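Local coordinates for protein inorganic pyrophosphatase (Shewanella sp. AS-11, PDB 6LL8) that probably hydrolyses diphosphate to two phosphates at a cluster of divalent metal ions, and is seen with magnesium and the substrate analogue imidodiphosphate bound, at residues 8-13 with 80-85; 203-206 with 211-214; 206-211 with 300-305; 239-244 with 266-271. All blocks are in the same frame, centred on the assembly; numbering follows the deposited sequence. Where two conformers were deposited one is given.

Interaction 1. Residues 8-13 with 80-85; sequences GHKIPD and APDDIA. With MG (magnesium ion), chain C; MG (magnesium ion), chain F; 2PN (imidodiphosphoric acid), chain I.
K10 NZ meets the carboxylate of D82 at OD1, on the syn side and 22° out of its plane, and forms a salt bridge of 2.6 Å to that oxygen. The other flat group, the imidazole of H9, belongs to the metal-binding loop of the DHH family, which follows strand 4-7; the CB of H9 points away from 80-85. I11 O and D13 OD2 lie in plane at the ring's edge. NE2 binds a magnesium ion at 2.2 Å, and ND1 donates to K10 O at 2.9 Å, with a weak second bond to I11 O. A first torsion of 51° turns the ring back over its own loop, where ND1 meets K10 O. This acceptor lies close to the ring plane, so the backbone of the same lysine helps to fix the rotation of a metal ligand. O1 of the imidodiphosphate approaches the ring obliquely.

Beyond CG the K10 chain is extended and crosses D82 at about a right angle, passing A80 O with CE at 3.4 Å. A water accepts from K10 NZ and donates to A80 O, giving the ammonium a second partner. Replacing K10 by an alanine would probably leave the D82 carboxylate without its cationic mate and the water without its donor, weakening the link between the two loops. D73 adds a ligand to the magnesium held by H9, and D147, at the end of helix 134-147, to a second one. D13 chelates the first through both oxygens, and its OD2 bridges to the second at 2.4 Å.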
loop_
_atom_site.group_PDB
_atom_site.type_symbol
_atom_site.label_atom_id
_atom_site.label_comp_id
_atom_site.label_asym_id
_atom_site.label_seq_id
_atom_site.Cartn_x
_atom_site.Cartn_y
_atom_site.Cartn_z
ATOM N N GLY A 8 5.001 -2.123 -8.449
ATOM C CA GLY A 8 4.267 -2.382 -7.213
ATOM C C GLY A 8 2.866 -2.877 -7.450
ATOM O O GLY A 8 2.515 -3.353 -8.519
ATOM N N HIS A 9 2.066 -2.830 -6.397
ATOM C CA HIS A 9 0.746 -3.468 -6.461
ATOM C C HIS A 9 -0.208 -2.739 -7.390
ATOM O O HIS A 9 -0.124 -1.521 -7.580
ATOM C CB HIS A 9 0.140 -3.701 -5.066
ATOM C CG HIS A 9 0.079 -2.548 -4.116
ATOM N ND1 HIS A 9 -0.837 -1.511 -4.217
ATOM C CD2 HIS A 9 0.793 -2.302 -2.990
ATOM C CE1 HIS A 9 -0.617 -0.677 -3.172
ATOM N NE2 HIS A 9 0.370 -1.132 -2.408
ATOM N N LYS A 10 -1.206 -3.486 -7.861
ATOM C CA LYS A 10 -2.416 -2.898 -8.424
ATOM C C LYS A 10 -2.937 -1.834 -7.469
ATOM O O LYS A 10 -2.835 -1.984 -6.261
ATOM C CB LYS A 10 -3.463 -3.979 -8.658
ATOM C CG LYS A 10 -3.265 -4.865 -9.870
ATOM C CD LYS A 10 -4.420 -5.805 -10.111
ATOM C CE LYS A 10 -4.342 -6.491 -11.451
ATOM N NZ LYS A 10 -5.568 -7.317 -11.614
ATOM N N ILE A 11 -3.522 -0.798 -8.042
ATOM C CA ILE A 11 -4.010 0.353 -7.243
ATOM C C ILE A 11 -2.834 0.855 -6.417
ATOM O O ILE A 11 -2.760 0.766 -5.186
ATOM C CB ILE A 11 -5.277 0.054 -6.435
ATOM C CG1 ILE A 11 -6.340 -0.513 -7.401
ATOM C CG2 ILE A 11 -5.748 1.332 -5.741
ATOM C CD1 ILE A 11 -7.648 -0.797 -6.791
ATOM N N PRO A 12 -1.789 1.338 -7.100
ATOM C CA PRO A 12 -0.538 1.638 -6.398
ATOM C C PRO A 12 -0.721 2.805 -5.437
ATOM O O PRO A 12 -1.391 3.784 -5.730
ATOM C CB PRO A 12 0.410 2.010 -7.519
ATOM C CG PRO A 12 -0.464 2.448 -8.655
ATOM C CD PRO A 12 -1.687 1.543 -8.555
ATOM N N ASP A 13 0.019 2.720 -4.343
ATOM C CA ASP A 13 0.178 3.806 -3.374
ATOM C C ASP A 13 1.580 4.388 -3.485
ATOM O O ASP A 13 2.378 4.007 -4.358
ATOM C CB ASP A 13 -0.172 3.313 -1.998
ATOM C CG ASP A 13 0.618 2.084 -1.561
ATOM O OD1 ASP A 13 1.637 1.727 -2.197
ATOM O OD2 ASP A 13 0.228 1.437 -0.558
ATOM N N ALA A 80 -0.730 -8.535 -8.373
ATOM C CA ALA A 80 0.298 -8.562 -9.417
ATOM C C ALA A 80 -0.330 -8.280 -10.764
ATOM O O ALA A 80 -1.548 -8.340 -10.939
ATOM C CB ALA A 80 0.929 -9.933 -9.464
ATOM N N PRO A 81 0.493 -8.027 -11.800
ATOM C CA PRO A 81 -0.059 -7.987 -13.152
ATOM C C PRO A 81 -0.865 -9.257 -13.457
ATOM O O PRO A 81 -0.487 -10.332 -13.023
ATOM C CB PRO A 81 1.199 -7.874 -14.025
ATOM C CG PRO A 81 2.242 -7.230 -13.122
ATOM C CD PRO A 81 1.960 -7.830 -11.762
ATOM N N ASP A 82 -1.865 -9.104 -14.307
ATOM C CA ASP A 82 -2.757 -10.241 -14.606
ATOM C C ASP A 82 -1.974 -11.388 -15.259
ATOM O O ASP A 82 -2.317 -12.551 -15.040
ATOM C CB ASP A 82 -3.884 -9.809 -15.511
ATOM C CG ASP A 82 -4.926 -8.947 -14.851
ATOM O OD1 ASP A 82 -4.957 -8.909 -13.610
ATOM O OD2 ASP A 82 -5.759 -8.402 -15.599
ATOM N N ASP A 83 -0.948 -11.078 -16.047
ATOM C CA ASP A 83 -0.181 -12.093 -16.802
ATOM C C ASP A 83 1.161 -12.377 -16.147
ATOM O O ASP A 83 2.073 -12.861 -16.817
ATOM C CB ASP A 83 -0.088 -11.712 -18.273
ATOM C CG ASP A 83 0.712 -10.456 -18.552
ATOM O OD1 ASP A 83 1.140 -9.760 -17.594
ATOM O OD2 ASP A 83 0.925 -10.158 -19.743
ATOM N N ILE A 84 1.297 -12.136 -14.845
ATOM C CA ILE A 84 2.601 -12.375 -14.172
ATOM C C ILE A 84 3.044 -13.832 -14.309
ATOM O O ILE A 84 4.255 -14.062 -14.295
ATOM C CB ILE A 84 2.567 -11.899 -12.718
ATOM C CG1 ILE A 84 3.965 -11.652 -12.129
ATOM C CG2 ILE A 84 1.762 -12.880 -11.855
ATOM C CD1 ILE A 84 4.755 -10.569 -12.779
ATOM N N ALA A 85 2.140 -14.809 -14.441
ATOM C CA ALA A 85 2.588 -16.215 -14.568
ATOM C C ALA A 85 3.387 -16.428 -15.855
ATOM O O ALA A 85 4.115 -17.422 -15.913
ATOM C CB ALA A 85 1.431 -17.177 -14.489
HETATM MG MG MG C . 1.513 -0.172 -0.768
HETATM MG MG MG F . 1.336 2.188 1.468
HETATM P P1 2PN I . 0.889 -0.930 2.181
HETATM O O1 2PN I . 0.748 -1.246 0.695
HETATM O O2 2PN I . 0.351 0.432 2.532
HETATM O O3 2PN I . 2.321 -1.124 2.644
HETATM N N1 2PN I . -0.014 -2.045 2.985
HETATM P P2 2PN I . -1.421 -2.005 3.846
HETATM O O4 2PN I . -2.273 -3.112 3.232
HETATM O O5 2PN I . -2.062 -0.649 3.646
HETATM O O6 2PN I . -1.082 -2.288 5.290
HETATM O O HOH W 1 -3.950 -9.625 -10.585
HETATM O O HOH W 2 -0.581 3.121 2.525
HETATM O O HOH W 3 2.161 4.245 0.525
#

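Interaction 2. Residues 203-206 with 211-214; sequences FKDF and NLVG. With 2PN (imidodiphosphoric acid), chain I.
F206 and V213 form an antiparallel hydrogen-bonded pair, joined by two backbone bonds. F206 N donates to V213 O over 2.8 Å, with the donor tilted 24° from the carbonyl plane; the return bond from V213 N to F206 O is straighter, 175° at the hydrogen. V213 O also lies at the edge of the F206 ring, 3.6 Å from CD1. The neighbouring pair of this hairpin, D205 with G214, is non-hydrogen-bonded, and its CA atoms come within 4.3 Å. Here F203 CZ rests on G214 CA at 3.6 Å while D205 OD1 lies near the same CA. A beta carbon here would collide with F203 CZ and crowd D205 OD1, consistent with a glycine at this position. On that D205 side of the sheet L212 CD1 also touches D205 CB.

Further out, R246 holds D205 OD1 in a salt bridge, and V299 and F306 of helix 294-307 cover F206 and V213. K204, two residues before F206 on the strand, reaches into the active site. With CG anti to its carbonyl carbon (chi1 -65°) and the chain extended beyond, its NZ gives hydrogen bonds to O1 and O4 of imidodiphosphate, 2.7 Å and 3.0 Å away. O1 and O4 belong to different phosphoryl groups, so one ammonium spans both halves of the analogue and probably offsets part of its negative charge, from a strand held in place by the hairpin's own bonds.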
loop_
_atom_site.group_PDB
_atom_site.type_symbol
_atom_site.label_atom_id
_atom_site.label_comp_id
_atom_site.label_asym_id
_atom_site.label_seq_id
_atom_site.Cartn_x
_atom_site.Cartn_y
_atom_site.Cartn_z
ATOM N N PHE A 203 -7.414 0.246 -2.349
ATOM C CA PHE A 203 -8.188 -0.998 -2.312
ATOM C C PHE A 203 -7.334 -2.162 -2.744
ATOM O O PHE A 203 -6.605 -2.029 -3.736
ATOM C CB PHE A 203 -9.393 -0.831 -3.240
ATOM C CG PHE A 203 -10.287 -2.041 -3.308
ATOM C CD1 PHE A 203 -10.030 -3.034 -4.236
ATOM C CD2 PHE A 203 -11.352 -2.169 -2.434
ATOM C CE1 PHE A 203 -10.847 -4.146 -4.305
ATOM C CE2 PHE A 203 -12.150 -3.312 -2.493
ATOM C CZ PHE A 203 -11.881 -4.282 -3.426
ATOM N N LYS A 204 -7.448 -3.273 -2.028
ATOM C CA LYS A 204 -6.737 -4.505 -2.359
ATOM C C LYS A 204 -7.677 -5.689 -2.248
ATOM O O LYS A 204 -8.456 -5.777 -1.299
ATOM C CB LYS A 204 -5.564 -4.735 -1.414
ATOM C CG LYS A 204 -4.476 -3.671 -1.533
ATOM C CD LYS A 204 -3.380 -3.891 -0.507
ATOM C CE LYS A 204 -2.280 -2.843 -0.620
ATOM N NZ LYS A 204 -1.240 -3.079 0.394
ATOM N N ASP A 205 -7.555 -6.604 -3.185
ATOM C CA ASP A 205 -8.187 -7.927 -3.111
ATOM C C ASP A 205 -7.210 -8.915 -2.492
ATOM O O ASP A 205 -5.992 -8.884 -2.763
ATOM C CB ASP A 205 -8.648 -8.420 -4.472
ATOM C CG ASP A 205 -9.997 -7.899 -4.908
ATOM O OD1 ASP A 205 -10.892 -7.801 -4.043
ATOM O OD2 ASP A 205 -10.169 -7.602 -6.099
ATOM N N PHE A 206 -7.768 -9.819 -1.722
ATOM C CA PHE A 206 -7.066 -10.919 -1.045
ATOM C C PHE A 206 -7.785 -12.211 -1.356
ATOM O O PHE A 206 -9.012 -12.286 -1.222
ATOM C CB PHE A 206 -7.071 -10.713 0.467
ATOM C CG PHE A 206 -6.331 -9.470 0.887
ATOM C CD1 PHE A 206 -6.976 -8.244 0.927
ATOM C CD2 PHE A 206 -4.978 -9.513 1.168
ATOM C CE1 PHE A 206 -6.300 -7.090 1.253
ATOM C CE2 PHE A 206 -4.305 -8.357 1.525
ATOM C CZ PHE A 206 -4.958 -7.141 1.548
ATOM N N ASN A 211 -11.521 -17.637 -0.775
ATOM C CA ASN A 211 -12.572 -16.602 -0.641
ATOM C C ASN A 211 -11.985 -15.256 -1.052
ATOM O O ASN A 211 -10.920 -14.859 -0.492
ATOM C CB ASN A 211 -13.078 -16.564 0.791
ATOM C CG ASN A 211 -13.640 -17.896 1.215
ATOM O OD1 ASN A 211 -14.774 -18.182 0.912
ATOM N ND2 ASN A 211 -12.831 -18.685 1.891
ATOM N N LEU A 212 -12.646 -14.571 -1.969
ATOM C CA LEU A 212 -12.137 -13.290 -2.470
ATOM C C LEU A 212 -12.642 -12.195 -1.528
ATOM O O LEU A 212 -13.866 -11.992 -1.415
ATOM C CB LEU A 212 -12.534 -13.082 -3.931
ATOM C CG LEU A 212 -11.936 -11.834 -4.567
ATOM C CD1 LEU A 212 -10.418 -11.887 -4.582
ATOM C CD2 LEU A 212 -12.462 -11.622 -5.968
ATOM N N VAL A 213 -11.726 -11.514 -0.848
ATOM C CA VAL A 213 -12.044 -10.458 0.128
ATOM C C VAL A 213 -11.424 -9.146 -0.361
ATOM O O VAL A 213 -10.201 -9.055 -0.516
ATOM C CB VAL A 213 -11.485 -10.853 1.501
ATOM C CG1 VAL A 213 -11.671 -9.733 2.499
ATOM C CG2 VAL A 213 -12.098 -12.151 1.971
ATOM N N GLY A 214 -12.244 -8.142 -0.591
ATOM C CA GLY A 214 -11.761 -6.821 -0.934
ATOM C C GLY A 214 -11.704 -5.935 0.282
ATOM O O GLY A 214 -12.662 -5.919 1.062
HETATM P P1 2PN I . 0.889 -0.930 2.181
HETATM O O1 2PN I . 0.748 -1.246 0.695
HETATM O O2 2PN I . 0.351 0.432 2.532
HETATM O O3 2PN I . 2.321 -1.124 2.644
HETATM N N1 2PN I . -0.014 -2.045 2.985
HETATM P P2 2PN I . -1.421 -2.005 3.846
HETATM O O4 2PN I . -2.273 -3.112 3.232
HETATM O O5 2PN I . -2.062 -0.649 3.646
HETATM O O6 2PN I . -1.082 -2.288 5.290
#

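Interaction 3. Residues 206-211 with 300-305; sequences FNMNGN and PALQDA
The apolar part of this contact is carried by M208, whose thioether lies against helix 294-307 near the turn of the hairpin. SD sits 3.9 Å from L302 CB, and CE also reaches L302 CB. With CG beside the backbone N (chi1 -62°) and the chain extended beyond it, the sulphur is carried across to the helix, and the M208 side chain runs at a slant to those of L302 and Q303. SD also lies against the backbone of Q303, 3.8 Å from its N. An alanine in place of M208 would probably open a gap beside L302 CB and remove the thioether contact with the Q303 backbone.

Polar contact across the pair is indirect: one water donates to N207 O at 2.9 Å and to Q303 OE1 at 2.7 Å, at the edge of the F206 ring.

The remaining polar bonds shape the hairpin itself. A type I' turn runs from M208 to N211, N207 OD1 accepts from G210 N in an Asx motif, and N211 ND2 donates to M208 O, 158° at the hydrogen. Since M208 O also receives N211 N, two donors grip this carbonyl. The turn is therefore stiffened by its own polar bonds; between 206-211 and 300-305 the link is thioether contact and one water, while just beyond, N209 ND2 bonds to F306 O of the same helix.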
loop_
_atom_site.group_PDB
_atom_site.type_symbol
_atom_site.label_atom_id
_atom_site.label_comp_id
_atom_site.label_asym_id
_atom_site.label_seq_id
_atom_site.Cartn_x
_atom_site.Cartn_y
_atom_site.Cartn_z
ATOM N N PHE A 206 -7.768 -9.819 -1.722
ATOM C CA PHE A 206 -7.066 -10.919 -1.045
ATOM C C PHE A 206 -7.785 -12.211 -1.356
ATOM O O PHE A 206 -9.012 -12.286 -1.222
ATOM C CB PHE A 206 -7.071 -10.713 0.467
ATOM C CG PHE A 206 -6.331 -9.470 0.887
ATOM C CD1 PHE A 206 -6.976 -8.244 0.927
ATOM C CD2 PHE A 206 -4.978 -9.513 1.168
ATOM C CE1 PHE A 206 -6.300 -7.090 1.253
ATOM C CE2 PHE A 206 -4.305 -8.357 1.525
ATOM C CZ PHE A 206 -4.958 -7.141 1.548
ATOM N N ASN A 207 -7.017 -13.236 -1.672
ATOM C CA ASN A 207 -7.521 -14.626 -1.706
ATOM C C ASN A 207 -7.278 -15.239 -0.333
ATOM O O ASN A 207 -6.102 -15.485 0.033
ATOM C CB ASN A 207 -6.795 -15.396 -2.795
ATOM C CG ASN A 207 -7.265 -16.813 -2.897
ATOM O OD1 ASN A 207 -8.051 -17.267 -2.095
ATOM N ND2 ASN A 207 -6.748 -17.507 -3.877
ATOM N N MET A 208 -8.333 -15.407 0.450
ATOM C CA MET A 208 -8.231 -15.979 1.812
ATOM C C MET A 208 -8.877 -17.365 1.802
ATOM O O MET A 208 -10.090 -17.461 1.833
ATOM C CB MET A 208 -8.890 -15.044 2.817
ATOM C CG MET A 208 -8.185 -13.688 2.857
ATOM S SD MET A 208 -8.761 -12.702 4.240
ATOM C CE MET A 208 -7.633 -11.320 4.165
ATOM N N ASN A 209 -8.044 -18.387 1.628
ATOM C CA ASN A 209 -8.505 -19.794 1.569
ATOM C C ASN A 209 -9.600 -19.939 0.502
ATOM O O ASN A 209 -10.593 -20.630 0.740
ATOM C CB ASN A 209 -8.929 -20.248 2.967
ATOM C CG ASN A 209 -8.999 -21.749 3.060
ATOM O OD1 ASN A 209 -8.414 -22.440 2.231
ATOM N ND2 ASN A 209 -9.729 -22.233 4.043
ATOM N N GLY A 210 -9.386 -19.366 -0.680
ATOM C CA GLY A 210 -10.296 -19.456 -1.830
ATOM C C GLY A 210 -11.498 -18.538 -1.737
ATOM O O GLY A 210 -12.339 -18.615 -2.600
ATOM N N ASN A 211 -11.521 -17.637 -0.775
ATOM C CA ASN A 211 -12.572 -16.602 -0.641
ATOM C C ASN A 211 -11.985 -15.256 -1.052
ATOM O O ASN A 211 -10.920 -14.859 -0.492
ATOM C CB ASN A 211 -13.078 -16.564 0.791
ATOM C CG ASN A 211 -13.640 -17.896 1.215
ATOM O OD1 ASN A 211 -14.774 -18.182 0.912
ATOM N ND2 ASN A 211 -12.831 -18.685 1.891
ATOM N N PRO A 300 -4.230 -10.259 9.163
ATOM C CA PRO A 300 -3.864 -11.536 9.773
ATOM C C PRO A 300 -5.037 -12.268 10.419
ATOM O O PRO A 300 -5.234 -13.467 10.188
ATOM C CB PRO A 300 -2.768 -11.162 10.777
ATOM C CG PRO A 300 -2.156 -9.932 10.188
ATOM C CD PRO A 300 -3.329 -9.176 9.598
ATOM N N ALA A 301 -5.812 -11.561 11.214
ATOM C CA ALA A 301 -6.917 -12.210 11.944
ATOM C C ALA A 301 -7.982 -12.665 10.958
ATOM O O ALA A 301 -8.628 -13.671 11.202
ATOM C CB ALA A 301 -7.502 -11.294 12.989
ATOM N N LEU A 302 -8.207 -11.904 9.893
ATOM C CA LEU A 302 -9.204 -12.323 8.876
ATOM C C LEU A 302 -8.715 -13.581 8.175
ATOM O O LEU A 302 -9.494 -14.527 7.989
ATOM C CB LEU A 302 -9.436 -11.275 7.798
ATOM C CG LEU A 302 -10.307 -10.094 8.154
ATOM C CD1 LEU A 302 -10.211 -9.078 7.042
ATOM C CD2 LEU A 302 -11.754 -10.503 8.357
ATOM N N GLN A 303 -7.455 -13.577 7.751
ATOM C CA GLN A 303 -6.916 -14.718 6.980
ATOM C C GLN A 303 -6.980 -15.953 7.873
ATOM O O GLN A 303 -7.394 -17.029 7.415
ATOM C CB GLN A 303 -5.520 -14.404 6.430
ATOM C CG GLN A 303 -5.018 -15.547 5.571
ATOM C CD GLN A 303 -4.016 -15.056 4.586
ATOM O OE1 GLN A 303 -4.289 -14.069 3.888
ATOM N NE2 GLN A 303 -2.877 -15.762 4.564
ATOM N N ASP A 304 -6.612 -15.815 9.128
ATOM C CA ASP A 304 -6.618 -16.974 10.035
ATOM C C ASP A 304 -8.060 -17.470 10.205
ATOM O O ASP A 304 -8.240 -18.712 10.261
ATOM C CB ASP A 304 -5.940 -16.628 11.349
ATOM C CG ASP A 304 -4.438 -16.465 11.293
ATOM O OD1 ASP A 304 -3.796 -16.904 10.279
ATOM O OD2 ASP A 304 -3.930 -15.859 12.245
ATOM N N ALA A 305 -9.052 -16.569 10.248
ATOM C CA ALA A 305 -10.473 -16.939 10.437
ATOM C C ALA A 305 -11.000 -17.717 9.232
ATOM O O ALA A 305 -11.847 -18.594 9.418
ATOM C CB ALA A 305 -11.388 -15.767 10.674
HETATM O O HOH W 4 -4.682 -13.304 1.325
#

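Interaction 4. Residues 239-244 with 266-271; sequences KLKVEG and VSDSAD
Helix 230-243 lies against the mixed sheet of the DHHA2 domain, and its last full turn meets strand 260-267 through K241, which touches V266 and D268. The CB atoms of K241 and V266 each point toward the opposing segment, although the backbones stay apart, with a CA distance of 7.5 Å. Nothing in the strand meets the helix backbone; the aliphatic chain of the lysine spans the interval.

Its CD packs on V266 CG2 at 4.0 Å, with CB of the same lysine slightly farther from that methyl. The first three torsions are extended, starting with CG anti to the backbone N (chi1 177°), and carry the chain along the strand end past the carbonyl carbon of S267. The bend comes at the last torsion, chi4 -69°, and turns NZ to D268. There NZ forms a salt bridge to OD1 of 2.8 Å, approaching from above the carboxylate, 41° out of its plane. CE lies 3.3 Å from the same D268 OD1, while OD2 is farther off, so one oxygen takes the load.

The chain leaving the strand probably helps to position the carboxylate. S267 OG accepts from S269 N at 3.0 Å in an ST turn and is also hydrogen-bonded to S248 OG, while the backbone of D268 bonds to that of H247. V249 of strand 248-255 touches both K241 and V266. Strands 211-220 and 248-255 run parallel as sheet neighbours with helix 230-243 between them in sequence, the layout of a beta-alpha-beta crossover.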
loop_
_atom_site.group_PDB
_atom_site.type_symbol
_atom_site.label_atom_id
_atom_site.label_comp_id
_atom_site.label_asym_id
_atom_site.label_seq_id
_atom_site.Cartn_x
_atom_site.Cartn_y
_atom_site.Cartn_z
ATOM N N LYS A 239 -22.416 -3.071 -4.063
ATOM C CA LYS A 239 -22.316 -3.214 -5.530
ATOM C C LYS A 239 -20.976 -3.843 -5.891
ATOM O O LYS A 239 -20.951 -4.761 -6.705
ATOM C CB LYS A 239 -22.473 -1.863 -6.218
ATOM C CG LYS A 239 -23.858 -1.245 -6.161
ATOM C CD LYS A 239 -23.948 0.088 -6.912
ATOM C CE LYS A 239 -25.159 0.932 -6.581
ATOM N NZ LYS A 239 -26.425 0.237 -6.903
ATOM N N LEU A 240 -19.887 -3.357 -5.290
ATOM C CA LEU A 240 -18.554 -3.882 -5.621
ATOM C C LEU A 240 -18.457 -5.360 -5.269
ATOM O O LEU A 240 -17.813 -6.121 -5.998
ATOM C CB LEU A 240 -17.508 -3.045 -4.880
ATOM C CG LEU A 240 -16.062 -3.357 -5.219
ATOM C CD1 LEU A 240 -15.755 -3.198 -6.698
ATOM C CD2 LEU A 240 -15.174 -2.447 -4.400
ATOM N N LYS A 241 -19.070 -5.782 -4.174
ATOM C CA LYS A 241 -19.080 -7.187 -3.748
ATOM C C LYS A 241 -19.644 -8.035 -4.891
ATOM O O LYS A 241 -19.086 -9.073 -5.256
ATOM C CB LYS A 241 -19.882 -7.349 -2.463
ATOM C CG LYS A 241 -19.998 -8.786 -1.981
ATOM C CD LYS A 241 -20.843 -8.876 -0.758
ATOM C CE LYS A 241 -21.018 -10.297 -0.277
ATOM N NZ LYS A 241 -21.862 -11.107 -1.197
ATOM N N VAL A 242 -20.794 -7.638 -5.415
ATOM C CA VAL A 242 -21.488 -8.399 -6.479
ATOM C C VAL A 242 -20.671 -8.351 -7.755
ATOM O O VAL A 242 -20.474 -9.375 -8.416
ATOM C CB VAL A 242 -22.903 -7.840 -6.708
ATOM C CG1 VAL A 242 -23.510 -8.403 -7.981
ATOM C CG2 VAL A 242 -23.754 -8.065 -5.486
ATOM N N GLU A 243 -20.176 -7.171 -8.108
ATOM C CA GLU A 243 -19.470 -6.997 -9.398
ATOM C C GLU A 243 -18.280 -7.940 -9.497
ATOM O O GLU A 243 -18.016 -8.438 -10.605
ATOM C CB GLU A 243 -18.976 -5.575 -9.566
ATOM C CG GLU A 243 -20.096 -4.581 -9.779
ATOM C CD GLU A 243 -19.692 -3.130 -9.611
ATOM O OE1 GLU A 243 -18.480 -2.855 -9.729
ATOM O OE2 GLU A 243 -20.592 -2.272 -9.338
ATOM N N GLY A 244 -17.590 -8.190 -8.385
ATOM C CA GLY A 244 -16.397 -9.047 -8.413
ATOM C C GLY A 244 -16.651 -10.414 -7.834
ATOM O O GLY A 244 -15.697 -11.169 -7.658
ATOM N N VAL A 266 -19.642 -5.581 4.197
ATOM C CA VAL A 266 -20.658 -6.419 3.513
ATOM C C VAL A 266 -20.040 -7.785 3.289
ATOM O O VAL A 266 -18.931 -7.862 2.795
ATOM C CB VAL A 266 -21.163 -5.771 2.213
ATOM C CG1 VAL A 266 -21.934 -4.511 2.534
ATOM C CG2 VAL A 266 -20.051 -5.463 1.235
ATOM N N SER A 267 -20.685 -8.830 3.761
ATOM C CA SER A 267 -20.043 -10.157 3.776
ATOM C C SER A 267 -21.075 -11.261 3.652
ATOM O O SER A 267 -22.142 -11.172 4.260
ATOM C CB SER A 267 -19.281 -10.328 5.054
ATOM O OG SER A 267 -18.572 -11.551 5.084
ATOM N N ASP A 268 -20.676 -12.322 3.004
ATOM C CA ASP A 268 -21.410 -13.604 3.045
ATOM C C ASP A 268 -21.414 -14.212 4.446
ATOM O O ASP A 268 -22.255 -15.089 4.680
ATOM C CB ASP A 268 -20.838 -14.569 2.009
ATOM C CG ASP A 268 -21.156 -14.180 0.574
ATOM O OD1 ASP A 268 -22.080 -13.376 0.348
ATOM O OD2 ASP A 268 -20.500 -14.715 -0.333
ATOM N N SER A 269 -20.481 -13.828 5.320
ATOM C CA SER A 269 -20.451 -14.303 6.720
ATOM C C SER A 269 -21.062 -13.246 7.640
ATOM O O SER A 269 -20.478 -12.158 7.810
ATOM C CB SER A 269 -19.077 -14.657 7.174
ATOM O OG SER A 269 -19.120 -15.013 8.544
ATOM N N ALA A 270 -22.185 -13.577 8.272
ATOM C CA ALA A 270 -22.882 -12.599 9.139
ATOM C C ALA A 270 -22.041 -12.273 10.377
ATOM O O ALA A 270 -22.265 -11.209 10.971
ATOM C CB ALA A 270 -24.249 -13.099 9.528
ATOM N N ASP A 271 -21.116 -13.142 10.787
ATOM C CA ASP A 271 -20.362 -12.930 12.050
ATOM C C ASP A 271 -18.876 -12.662 11.766
ATOM O O ASP A 271 -18.024 -12.908 12.631
ATOM C CB ASP A 271 -20.544 -14.119 12.983
ATOM C CG ASP A 271 -20.038 -15.424 12.399
ATOM O OD1 ASP A 271 -19.646 -15.442 11.210
ATOM O OD2 ASP A 271 -20.070 -16.430 13.144
#

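Interaction 2 is the buried contact, a backbone-bonded hairpin in the DHHA2 sheet; interactions 1 and 3 are partly buried, and interaction 4 lies on the surface, away from the active site. Interactions 2 and 3 share F206 and N211 and use strand 203-208, first as a sheet partner, then as a seat for helix 294-307. Interaction 4 reaches the same sheet through helix 230-243 and touches interaction 2 where L240 meets F203. Interaction 1 belongs to the DHH range, yet H9 packs on K204 and both contacts hold imidodiphosphate, so the ligand lies between the two families' elements. Lysine–aspartate salt bridges mark interactions 1 and 4, whereas thioether packing marks 3.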